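PDB 4BPZ: endo-1,3-beta-glucanase, family GH16, which probably hydrolyses internal beta-1,3-glucosidic bonds of laminarin-type glucans, and here binds calcium and, in its cleft, glucose units of a mixed-linkage beta-glucan. Local coordinates for residues F15-E20 against E28-Q33; A135-C140 against H159-D164; A68-Y73 against K80-A85. The protein carries 1 engineered substitution. All coordinates share one frame; numbering follows the deposited sequence.

Contact 1: residues F15-E20 against E28-Q33; sequences FSDEFE and EKWHYQ. With CA (calcium ion), chain E.
W30 NE1 donates to D17 OD2 at 2.8 Å, and the bond is almost flat: the oxygen lies in the plane of the indole, carboxylate and ring are turned only 17° apart, and the lone pair used is the anti one, away from OD1. OD2 also bonds to the hydroxyl of Y21. D17 OD1 is taken up by F19 N at 2.9 Å, met from above the carboxylate plane, which closes an Asx turn. Both oxygens of this buried carboxylate are therefore held and its rotation is fixed. K29 uses a different acceptor: in the conformer modelled here, one of two, its extended chain bends at the last torsion and K29 NZ lies 3.0 Å from S16 O, nearly in line with the C=O. With 5.7 Å between K29 NZ and D17 OD2 in that conformer, the two charges do not pair directly.

Outward from these bonds lie the rings. F15 presents its edge to one face of W30 in an offset edge-to-face pair, planes at 82°, with F15 CZ 3.9 Å from W30 CZ2; K29 CB lies over the indole too. F19 is nearly parallel to W30 but slid well aside, its CZ touching CZ2. Beyond the aromatic cluster the chain turns into a calcium site on the GH16 beta-sandwich (jelly roll): E18 O (2.4 Å from the calcium ion), E20 OE2 and a water, completed by G62 and by D250 of strand 244-255.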
loop_
_atom_site.group_PDB
_atom_site.type_symbol
_atom_site.label_atom_id
_atom_site.label_comp_id
_atom_site.label_asym_id
_atom_site.label_seq_id
_atom_site.Cartn_x
_atom_site.Cartn_y
_atom_site.Cartn_z
ATOM N N PHE A 15 13.125 -6.349 8.789
ATOM C CA PHE A 15 11.868 -5.897 9.368
ATOM C C PHE A 15 10.857 -6.983 9.092
ATOM O O PHE A 15 10.818 -7.513 7.988
ATOM C CB PHE A 15 11.379 -4.599 8.677
ATOM C CG PHE A 15 9.995 -4.147 9.099
ATOM C CD1 PHE A 15 9.783 -3.323 10.210
ATOM C CD2 PHE A 15 8.910 -4.543 8.371
ATOM C CE1 PHE A 15 8.485 -2.904 10.592
ATOM C CE2 PHE A 15 7.601 -4.111 8.725
ATOM C CZ PHE A 15 7.369 -3.225 9.810
ATOM N N SER A 16 9.968 -7.238 10.087
ATOM C CA SER A 16 8.857 -8.151 9.776
ATOM C C SER A 16 7.755 -7.965 10.761
ATOM O O SER A 16 7.972 -7.505 11.906
ATOM C CB SER A 16 9.286 -9.610 9.771
ATOM O OG SER A 16 9.710 -10.000 11.043
ATOM N N ASP A 17 6.592 -8.386 10.349
ATOM C CA ASP A 17 5.467 -8.550 11.301
ATOM C C ASP A 17 4.783 -9.846 10.868
ATOM O O ASP A 17 4.229 -9.904 9.758
ATOM C CB ASP A 17 4.527 -7.332 11.407
ATOM C CG ASP A 17 3.707 -7.425 12.669
ATOM O OD1 ASP A 17 3.570 -8.522 13.242
ATOM O OD2 ASP A 17 3.143 -6.308 13.044
ATOM N N GLU A 18 4.817 -10.885 11.704
ATOM C CA GLU A 18 4.116 -12.124 11.483
ATOM C C GLU A 18 2.657 -12.104 12.003
ATOM O O GLU A 18 1.918 -13.016 11.764
ATOM C CB GLU A 18 4.869 -13.283 12.180
ATOM C CG GLU A 18 6.284 -13.431 11.614
ATOM C CD GLU A 18 6.371 -13.838 10.198
ATOM O OE1 GLU A 18 5.562 -14.648 9.648
ATOM O OE2 GLU A 18 7.364 -13.399 9.569
ATOM N N PHE A 19 2.311 -11.023 12.687
ATOM C CA PHE A 19 0.943 -10.827 13.150
ATOM C C PHE A 19 0.464 -11.987 14.069
ATOM O O PHE A 19 -0.753 -12.318 13.984
ATOM C CB PHE A 19 -0.005 -10.573 11.959
ATOM C CG PHE A 19 0.317 -9.293 11.269
ATOM C CD1 PHE A 19 0.256 -8.071 11.937
ATOM C CD2 PHE A 19 0.764 -9.333 9.957
ATOM C CE1 PHE A 19 0.590 -6.876 11.284
ATOM C CE2 PHE A 19 1.144 -8.145 9.301
ATOM C CZ PHE A 19 1.045 -6.919 9.957
ATOM N N GLU A 20 1.311 -12.568 14.892
ATOM C CA GLU A 20 0.909 -13.687 15.720
ATOM C C GLU A 20 0.355 -13.211 17.055
ATOM O O GLU A 20 -0.027 -14.107 17.894
ATOM C CB GLU A 20 2.104 -14.687 15.787
ATOM C CG GLU A 20 2.414 -15.395 14.412
ATOM C CD GLU A 20 1.246 -16.138 13.635
ATOM O OE1 GLU A 20 0.512 -16.812 14.443
ATOM O OE2 GLU A 20 1.068 -16.098 12.270
ATOM N N GLU A 28 5.066 -0.165 17.563
ATOM C CA GLU A 28 6.473 -0.001 17.216
ATOM C C GLU A 28 6.772 -0.215 15.756
ATOM O O GLU A 28 7.827 0.219 15.270
ATOM C CB GLU A 28 7.352 -0.986 18.020
ATOM C CG GLU A 28 7.455 -0.723 19.531
ATOM C CD GLU A 28 8.308 -1.768 20.340
ATOM O OE1 GLU A 28 8.982 -2.681 19.763
ATOM O OE2 GLU A 28 8.316 -1.679 21.607
ATOM N N LYS A 29 5.835 -0.814 15.038
ATOM C CA LYS A 29 6.025 -1.201 13.621
ATOM C C LYS A 29 5.148 -0.346 12.678
ATOM O O LYS A 29 5.528 -0.206 11.542
ATOM C CB LYS A 29 5.678 -2.692 13.412
ATOM C CG LYS A 29 6.595 -3.669 14.156
ATOM C CD LYS A 29 6.365 -5.150 13.782
ATOM C CE LYS A 29 7.185 -6.049 14.628
ATOM N NZ LYS A 29 8.636 -5.936 14.346
ATOM N N TRP A 30 3.960 0.055 13.153
ATOM C CA TRP A 30 2.964 0.593 12.224
ATOM C C TRP A 30 2.467 1.910 12.707
ATOM O O TRP A 30 2.106 2.062 13.905
ATOM C CB TRP A 30 1.792 -0.436 12.131
ATOM C CG TRP A 30 2.213 -1.750 11.604
ATOM C CD1 TRP A 30 2.328 -2.878 12.336
ATOM C CD2 TRP A 30 2.686 -2.051 10.275
ATOM N NE1 TRP A 30 2.819 -3.905 11.607
ATOM C CE2 TRP A 30 3.066 -3.405 10.318
ATOM C CE3 TRP A 30 2.853 -1.313 9.088
ATOM C CZ2 TRP A 30 3.593 -4.073 9.210
ATOM C CZ3 TRP A 30 3.405 -1.998 7.986
ATOM C CH2 TRP A 30 3.747 -3.310 8.027
ATOM N N HIS A 31 2.365 2.871 11.797
ATOM C CA HIS A 31 1.802 4.214 12.028
ATOM C C HIS A 31 0.473 4.325 11.257
ATOM O O HIS A 31 0.397 3.927 10.104
ATOM C CB HIS A 31 2.810 5.217 11.431
ATOM C CG HIS A 31 2.322 6.639 11.437
ATOM N ND1 HIS A 31 2.245 7.393 12.552
ATOM C CD2 HIS A 31 1.846 7.411 10.400
ATOM C CE1 HIS A 31 1.761 8.596 12.241
ATOM N NE2 HIS A 31 1.552 8.638 10.922
ATOM N N TYR A 32 -0.517 4.879 11.884
ATOM C CA TYR A 32 -1.802 5.142 11.206
ATOM C C TYR A 32 -1.837 6.510 10.605
ATOM O O TYR A 32 -1.470 7.501 11.258
ATOM C CB TYR A 32 -2.923 5.055 12.172
ATOM C CG TYR A 32 -3.273 3.670 12.629
ATOM C CD1 TYR A 32 -2.670 3.077 13.694
ATOM C CD2 TYR A 32 -4.218 2.939 11.864
ATOM C CE1 TYR A 32 -3.118 1.745 14.109
ATOM C CE2 TYR A 32 -4.591 1.690 12.192
ATOM C CZ TYR A 32 -4.170 1.154 13.335
ATOM O OH TYR A 32 -4.575 -0.134 13.728
ATOM N N GLN A 33 -2.381 6.601 9.391
ATOM C CA GLN A 33 -2.787 7.900 8.849
ATOM C C GLN A 33 -4.241 8.041 9.040
ATOM O O GLN A 33 -5.073 7.190 8.663
ATOM C CB GLN A 33 -2.422 7.954 7.370
ATOM C CG GLN A 33 -0.931 8.046 7.168
ATOM C CD GLN A 33 -0.590 8.257 5.684
ATOM O OE1 GLN A 33 -0.455 7.320 4.880
ATOM N NE2 GLN A 33 -0.458 9.555 5.278
HETATM CA CA CA E . 0.856 -14.573 10.344
HETATM O O HOH W 1 2.981 -15.514 9.771
#

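Contact 2: residues A135-C140 against H159-D164; sequences AEWPAC and HFHWSD. With BGC (beta-D-glucopyranose), chain C; GLC (alpha-D-glucopyranose), chain B; BGC (beta-D-glucopyranose), chain D.
P138 O faces the backbone of strand 159-163, accepting a long bond from S163 N (3.3 Å), which sits well above the carbonyl plane, and a CA-H...O contact from W162 CA. This is a wall of the glycan-binding cleft in the GH16 jelly roll, where the loop 135-140, with a cis peptide before P138, packs on a strand. W137 carries the sugar contact. With CG anti to the backbone N (chi1 -175°), its indole is laid beneath the beta-D-glucopyranose of chain C, whose C5 stands 3.6 Å above the ring plane, a sugar-on-aromatic platform; P138 CB covers the opposite face, over its centre. The indole also reaches the strand, W137 CZ2 lying 3.8 Å from H161 CB, and Y170 meets it from a neighbouring strand. H161 in turn holds its ring under the alpha-D-glucopyranose, whose O2 sits over the centre of the imidazole, 3.4 Å from H161 CE1. Replacing W137 by an alanine is likely to rob the chain C glucose of its platform and open a gap beside P138 CB and H161 CB. Farther along the strand, S163 OG, held between its own backbone N and carbonyl carbon (chi1 54°), rests against A139 CA, 3.4 Å away.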
loop_
_atom_site.group_PDB
_atom_site.type_symbol
_atom_site.label_atom_id
_atom_site.label_comp_id
_atom_site.label_asym_id
_atom_site.label_seq_id
_atom_site.Cartn_x
_atom_site.Cartn_y
_atom_site.Cartn_z
ATOM N N ALA A 135 9.961 16.248 -0.757
ATOM C CA ALA A 135 9.825 16.007 -2.197
ATOM C C ALA A 135 8.395 15.558 -2.456
ATOM O O ALA A 135 8.064 14.375 -2.380
ATOM C CB ALA A 135 10.800 14.926 -2.676
ATOM N N GLU A 136 7.525 16.485 -2.787
ATOM C CA GLU A 136 6.128 16.191 -2.937
ATOM C C GLU A 136 5.941 15.147 -4.031
ATOM O O GLU A 136 6.527 15.239 -5.119
ATOM C CB GLU A 136 5.427 17.516 -3.341
ATOM C CG GLU A 136 3.957 17.288 -3.592
ATOM C CD GLU A 136 3.180 18.590 -3.621
ATOM O OE1 GLU A 136 2.839 19.170 -2.554
ATOM O OE2 GLU A 136 2.932 19.054 -4.740
ATOM N N TRP A 137 5.075 14.151 -3.780
ATOM C CA TRP A 137 4.753 13.155 -4.787
ATOM C C TRP A 137 4.404 13.840 -6.114
ATOM O O TRP A 137 3.673 14.816 -6.055
ATOM C CB TRP A 137 3.504 12.336 -4.300
ATOM C CG TRP A 137 3.170 11.216 -5.218
ATOM C CD1 TRP A 137 3.511 9.908 -5.103
ATOM C CD2 TRP A 137 2.336 11.317 -6.396
ATOM N NE1 TRP A 137 3.010 9.175 -6.114
ATOM C CE2 TRP A 137 2.263 10.005 -6.929
ATOM C CE3 TRP A 137 1.647 12.370 -7.021
ATOM C CZ2 TRP A 137 1.537 9.733 -8.115
ATOM C CZ3 TRP A 137 0.939 12.102 -8.189
ATOM C CH2 TRP A 137 0.886 10.815 -8.720
ATOM N N PRO A 138 4.927 13.388 -7.252
ATOM C CA PRO A 138 5.577 12.069 -7.454
ATOM C C PRO A 138 7.126 12.141 -7.299
ATOM O O PRO A 138 7.806 11.148 -7.583
ATOM C CB PRO A 138 5.235 11.753 -8.900
ATOM C CG PRO A 138 5.196 13.106 -9.619
ATOM C CD PRO A 138 4.525 14.014 -8.560
ATOM N N ALA A 139 7.652 13.309 -6.855
ATOM C CA ALA A 139 9.141 13.429 -6.808
ATOM C C ALA A 139 9.821 12.529 -5.775
ATOM O O ALA A 139 10.955 12.159 -5.950
ATOM C CB ALA A 139 9.531 14.937 -6.524
ATOM N N CYS A 140 9.030 12.117 -4.760
ATOM C CA CYS A 140 9.559 11.190 -3.761
ATOM C C CYS A 140 9.613 9.762 -4.297
ATOM O O CYS A 140 10.308 8.925 -3.712
ATOM C CB CYS A 140 8.665 11.195 -2.539
ATOM S SG CYS A 140 6.884 10.890 -2.843
ATOM N N HIS A 159 2.745 -1.059 -10.461
ATOM C CA HIS A 159 2.937 0.223 -11.140
ATOM C C HIS A 159 3.776 1.284 -10.449
ATOM O O HIS A 159 3.587 1.540 -9.296
ATOM C CB HIS A 159 1.660 0.899 -11.087
ATOM C CG HIS A 159 1.283 1.425 -12.351
ATOM N ND1 HIS A 159 1.447 2.694 -12.773
ATOM C CD2 HIS A 159 0.665 0.744 -13.378
ATOM C CE1 HIS A 159 0.911 2.780 -14.039
ATOM N NE2 HIS A 159 0.420 1.633 -14.369
ATOM N N PHE A 160 4.662 1.905 -11.152
ATOM C CA PHE A 160 5.618 2.859 -10.642
ATOM C C PHE A 160 5.181 4.258 -10.967
ATOM O O PHE A 160 4.709 4.493 -12.100
ATOM C CB PHE A 160 7.015 2.556 -11.282
ATOM C CG PHE A 160 7.557 1.212 -10.956
ATOM C CD1 PHE A 160 7.212 0.053 -11.645
ATOM C CD2 PHE A 160 8.450 1.073 -9.838
ATOM C CE1 PHE A 160 7.717 -1.190 -11.273
ATOM C CE2 PHE A 160 8.950 -0.147 -9.507
ATOM C CZ PHE A 160 8.599 -1.298 -10.195
ATOM N N HIS A 161 5.375 5.152 -10.038
ATOM C CA HIS A 161 5.025 6.585 -10.229
ATOM C C HIS A 161 6.179 7.414 -9.746
ATOM O O HIS A 161 6.592 7.257 -8.563
ATOM C CB HIS A 161 3.777 6.975 -9.452
ATOM C CG HIS A 161 2.547 6.181 -9.738
ATOM N ND1 HIS A 161 2.259 4.913 -9.259
ATOM C CD2 HIS A 161 1.557 6.460 -10.631
ATOM C CE1 HIS A 161 1.081 4.513 -9.775
ATOM N NE2 HIS A 161 0.664 5.440 -10.577
ATOM N N TRP A 162 6.723 8.297 -10.588
ATOM C CA TRP A 162 7.865 9.079 -10.172
ATOM C C TRP A 162 8.052 10.222 -11.099
ATOM O O TRP A 162 7.448 10.295 -12.188
ATOM C CB TRP A 162 9.142 8.270 -10.093
ATOM C CG TRP A 162 9.794 7.946 -11.384
ATOM C CD1 TRP A 162 10.938 8.607 -11.904
ATOM C CD2 TRP A 162 9.447 6.917 -12.350
ATOM N NE1 TRP A 162 11.306 7.996 -13.050
ATOM C CE2 TRP A 162 10.479 6.944 -13.375
ATOM C CE3 TRP A 162 8.434 5.985 -12.429
ATOM C CZ2 TRP A 162 10.424 6.153 -14.519
ATOM C CZ3 TRP A 162 8.361 5.147 -13.540
ATOM C CH2 TRP A 162 9.350 5.285 -14.622
ATOM N N SER A 163 8.810 11.215 -10.697
ATOM C CA SER A 163 9.377 12.178 -11.648
ATOM C C SER A 163 10.879 12.044 -11.609
ATOM O O SER A 163 11.452 11.725 -10.561
ATOM C CB SER A 163 8.913 13.614 -11.423
ATOM O OG SER A 163 9.126 14.056 -10.113
ATOM N N ASP A 164 11.501 12.150 -12.774
ATOM C CA ASP A 164 12.951 12.088 -12.883
ATOM C C ASP A 164 13.589 13.177 -12.004
ATOM O O ASP A 164 13.025 14.274 -11.886
ATOM C CB ASP A 164 13.365 12.168 -14.334
ATOM C CG ASP A 164 13.685 10.785 -14.890
ATOM O OD1 ASP A 164 13.179 9.630 -14.501
ATOM O OD2 ASP A 164 14.526 10.919 -15.728
HETATM C C2 BGC C . -2.340 10.012 -5.909
HETATM C C3 BGC C . -1.551 11.274 -5.744
HETATM C C4 BGC C . -0.956 11.364 -4.289
HETATM C C5 BGC C . -0.150 10.078 -3.975
HETATM C C6 BGC C . 0.322 9.977 -2.540
HETATM C C1 BGC C . -1.453 8.810 -5.488
HETATM O O2 BGC C . -2.733 9.903 -7.248
HETATM O O3 BGC C . -2.462 12.357 -5.922
HETATM O O4 BGC C . -0.007 12.412 -4.131
HETATM O O5 BGC C . -1.056 8.952 -4.147
HETATM O O6 BGC C . -0.721 9.914 -1.594
HETATM C C1 GLC B . -0.564 4.384 -6.517
HETATM C C2 GLC B . -1.189 5.801 -6.751
HETATM C C3 GLC B . -1.609 6.335 -5.374
HETATM C C4 GLC B . -2.512 5.396 -4.702
HETATM C C5 GLC B . -1.669 4.170 -4.450
HETATM C C6 GLC B . -2.403 3.056 -3.739
HETATM O O1 GLC B . 0.752 4.434 -6.009
HETATM O O2 GLC B . -0.204 6.583 -7.379
HETATM O O3 GLC B . -2.281 7.652 -5.559
HETATM O O4 GLC B . -3.002 5.971 -3.476
HETATM O O5 GLC B . -1.275 3.635 -5.733
HETATM O O6 GLC B . -3.535 2.607 -4.474
HETATM C C2 BGC D . 0.568 14.525 -3.165
HETATM C C3 BGC D . 0.005 15.879 -2.846
HETATM C C4 BGC D . -0.505 16.575 -4.119
HETATM C C5 BGC D . -1.465 15.601 -4.839
HETATM C C6 BGC D . -2.020 16.246 -6.091
HETATM C C1 BGC D . -0.488 13.697 -3.858
HETATM O O2 BGC D . 1.002 13.897 -1.965
HETATM O O3 BGC D . 1.002 16.712 -2.329
HETATM O O4 BGC D . -1.207 17.740 -3.745
HETATM O O5 BGC D . -0.825 14.336 -5.078
HETATM O O6 BGC D . -2.996 15.344 -6.631
HETATM O O HOH W 2 12.396 13.039 -8.261
#

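Contact 3: residues A68-Y73 against K80-A85; sequences AIKEKY and KDYTSA
T83 OG1 donates to E71 OE1 at 2.8 Å, arriving from above the carboxylate plane, while the methyl of the same threonine, T83 CG2, presses 3.3 Å from Y73 CB. T83 is thus wedged among three side chains, since its OG1 also lies against I69 CB. Farther out, K72 bends at its second torsion (-82°) to lie alongside D81, and K72 NZ closes a salt bridge to D81 OD1 at 2.6 Å. The extended K70 chain crosses the Y82 ring obliquely, K70 CB 3.8 Å from Y82 CE2, and a water links K70 NZ to Y82 OH.

An antiparallel ladder positions these groups. I69 and T83 form a hydrogen-bonded pair, K70 and Y82 a non-hydrogen-bonded one, and Y73 and K80 are hydrogen-bonded again, one residue out of step. That shift is a beta bulge, bridged by E71 N to D81 O at 2.9 Å. R53 holds E71 OE2 in a salt bridge, N56 bonds T83 OG1, and E240 O takes K70 NZ. Strand 63-75 pairs with 82-93 and, past the corner at D81, with 78-80; A68 bonds to D245 of strand 244-255 and K70 to T243 just before it, whereas Y82 and S84 pair with H49 of strand 48-50.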
loop_
_atom_site.group_PDB
_atom_site.type_symbol
_atom_site.label_atom_id
_atom_site.label_comp_id
_atom_site.label_asym_id
_atom_site.label_seq_id
_atom_site.Cartn_x
_atom_site.Cartn_y
_atom_site.Cartn_z
ATOM N N ALA A 68 -12.759 -2.291 5.431
ATOM C CA ALA A 68 -13.485 -1.129 4.927
ATOM C C ALA A 68 -14.969 -1.332 5.229
ATOM O O ALA A 68 -15.484 -2.451 5.061
ATOM C CB ALA A 68 -13.280 -1.006 3.450
ATOM N N ILE A 69 -15.660 -0.274 5.595
ATOM C CA ILE A 69 -17.061 -0.362 6.085
ATOM C C ILE A 69 -17.834 0.789 5.529
ATOM O O ILE A 69 -17.377 1.930 5.493
ATOM C CB ILE A 69 -17.132 -0.290 7.608
ATOM C CG1 ILE A 69 -16.195 -1.256 8.308
ATOM C CG2 ILE A 69 -18.556 -0.507 8.083
ATOM C CD1 ILE A 69 -16.119 -1.101 9.803
ATOM N N LYS A 70 -19.077 0.518 5.065
ATOM C CA LYS A 70 -20.014 1.622 4.763
ATOM C C LYS A 70 -20.528 2.124 6.094
ATOM O O LYS A 70 -21.260 1.407 6.849
ATOM C CB LYS A 70 -21.166 1.105 3.882
ATOM C CG LYS A 70 -22.111 2.244 3.467
ATOM C CD LYS A 70 -23.102 1.759 2.451
ATOM C CE LYS A 70 -23.890 2.946 1.903
ATOM N NZ LYS A 70 -24.806 2.436 0.837
ATOM N N GLU A 71 -20.181 3.356 6.428
ATOM C CA GLU A 71 -20.359 3.920 7.775
ATOM C C GLU A 71 -20.166 5.401 7.619
ATOM O O GLU A 71 -19.122 5.867 7.105
ATOM C CB GLU A 71 -19.189 3.342 8.713
ATOM C CG GLU A 71 -19.158 4.015 10.034
ATOM C CD GLU A 71 -18.015 3.617 10.922
ATOM O OE1 GLU A 71 -17.128 2.804 10.539
ATOM O OE2 GLU A 71 -18.028 4.103 12.096
ATOM N N LYS A 72 -21.108 6.211 8.102
ATOM C CA LYS A 72 -20.908 7.682 8.106
ATOM C C LYS A 72 -19.831 7.995 9.175
ATOM O O LYS A 72 -19.963 7.552 10.323
ATOM C CB LYS A 72 -22.210 8.457 8.430
ATOM C CG LYS A 72 -23.255 8.262 7.334
ATOM C CD LYS A 72 -23.003 9.192 6.156
ATOM C CE LYS A 72 -24.255 9.158 5.278
ATOM N NZ LYS A 72 -24.171 9.834 3.958
ATOM N N TYR A 73 -18.872 8.818 8.818
ATOM C CA TYR A 73 -17.837 9.163 9.754
ATOM C C TYR A 73 -17.347 10.509 9.476
ATOM O O TYR A 73 -17.150 10.895 8.311
ATOM C CB TYR A 73 -16.671 8.148 9.610
ATOM C CG TYR A 73 -15.535 8.299 10.620
ATOM C CD1 TYR A 73 -15.627 7.658 11.833
ATOM C CD2 TYR A 73 -14.449 9.104 10.418
ATOM C CE1 TYR A 73 -14.665 7.796 12.848
ATOM C CE2 TYR A 73 -13.482 9.283 11.380
ATOM C CZ TYR A 73 -13.591 8.623 12.585
ATOM O OH TYR A 73 -12.592 8.823 13.531
ATOM N N LYS A 80 -17.624 11.449 5.511
ATOM C CA LYS A 80 -17.535 10.508 4.415
ATOM C C LYS A 80 -18.466 9.349 4.742
ATOM O O LYS A 80 -18.928 9.169 5.880
ATOM C CB LYS A 80 -16.088 9.976 4.250
ATOM C CG LYS A 80 -15.072 11.026 3.908
ATOM C CD LYS A 80 -15.299 11.594 2.486
ATOM C CE LYS A 80 -14.307 12.728 2.193
ATOM N NZ LYS A 80 -14.653 13.490 1.014
ATOM N N ASP A 81 -18.723 8.553 3.707
ATOM C CA ASP A 81 -19.702 7.448 3.806
ATOM C C ASP A 81 -19.042 6.087 4.031
ATOM O O ASP A 81 -19.753 5.086 4.163
ATOM C CB ASP A 81 -20.485 7.362 2.484
ATOM C CG ASP A 81 -21.382 8.546 2.272
ATOM O OD1 ASP A 81 -21.721 9.229 3.276
ATOM O OD2 ASP A 81 -21.749 8.788 1.099
ATOM N N TYR A 82 -17.698 6.012 4.076
ATOM C CA TYR A 82 -16.964 4.790 4.277
ATOM C C TYR A 82 -15.826 5.061 5.224
ATOM O O TYR A 82 -15.251 6.163 5.199
ATOM C CB TYR A 82 -16.383 4.198 2.966
ATOM C CG TYR A 82 -17.460 3.976 1.923
ATOM C CD1 TYR A 82 -17.812 5.033 1.048
ATOM C CD2 TYR A 82 -18.173 2.806 1.857
ATOM C CE1 TYR A 82 -18.885 4.889 0.148
ATOM C CE2 TYR A 82 -19.242 2.610 0.942
ATOM C CZ TYR A 82 -19.559 3.657 0.103
ATOM O OH TYR A 82 -20.614 3.481 -0.752
ATOM N N THR A 83 -15.416 4.042 5.941
ATOM C CA THR A 83 -14.170 4.087 6.765
ATOM C C THR A 83 -13.300 2.925 6.408
ATOM O O THR A 83 -13.770 1.850 5.939
ATOM C CB THR A 83 -14.549 4.031 8.297
ATOM O OG1 THR A 83 -15.209 2.809 8.536
ATOM C CG2 THR A 83 -15.341 5.205 8.725
ATOM N N SER A 84 -11.993 3.080 6.610
ATOM C CA SER A 84 -11.013 2.048 6.346
ATOM C C SER A 84 -9.763 2.377 7.189
ATOM O O SER A 84 -9.832 3.231 8.077
ATOM C CB SER A 84 -10.748 1.978 4.849
ATOM O OG SER A 84 -9.933 0.901 4.531
ATOM N N ALA A 85 -8.657 1.709 6.880
ATOM C CA ALA A 85 -7.382 2.030 7.534
ATOM C C ALA A 85 -6.306 2.119 6.470
ATOM O O ALA A 85 -6.352 1.479 5.417
ATOM C CB ALA A 85 -7.011 1.006 8.580
HETATM O O HOH W 3 -22.752 1.762 -0.967
#

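Overall arrangement
Along the chain contact 1 closes first, contact 3 follows, and contact 2 comes last. Contacts 1 and 3 have centres 22 Å apart but nearest atoms only about 4 Å apart, because strands 30-32 and 82-93 are neighbours. Contact 2 stands farther off, its centre 25 Å from that of contact 1 and 28 Å from that of contact 3. All three belong to one GH16 beta-sandwich. Contact 1 reaches the calcium site beside strand 244-255, contact 2 lines the glycan cleft, and contact 3 ties two long strands, 63-75 and 82-93, away from the annotated sites. Metal and sugar are thus bound at separate places on a shared framework of strands.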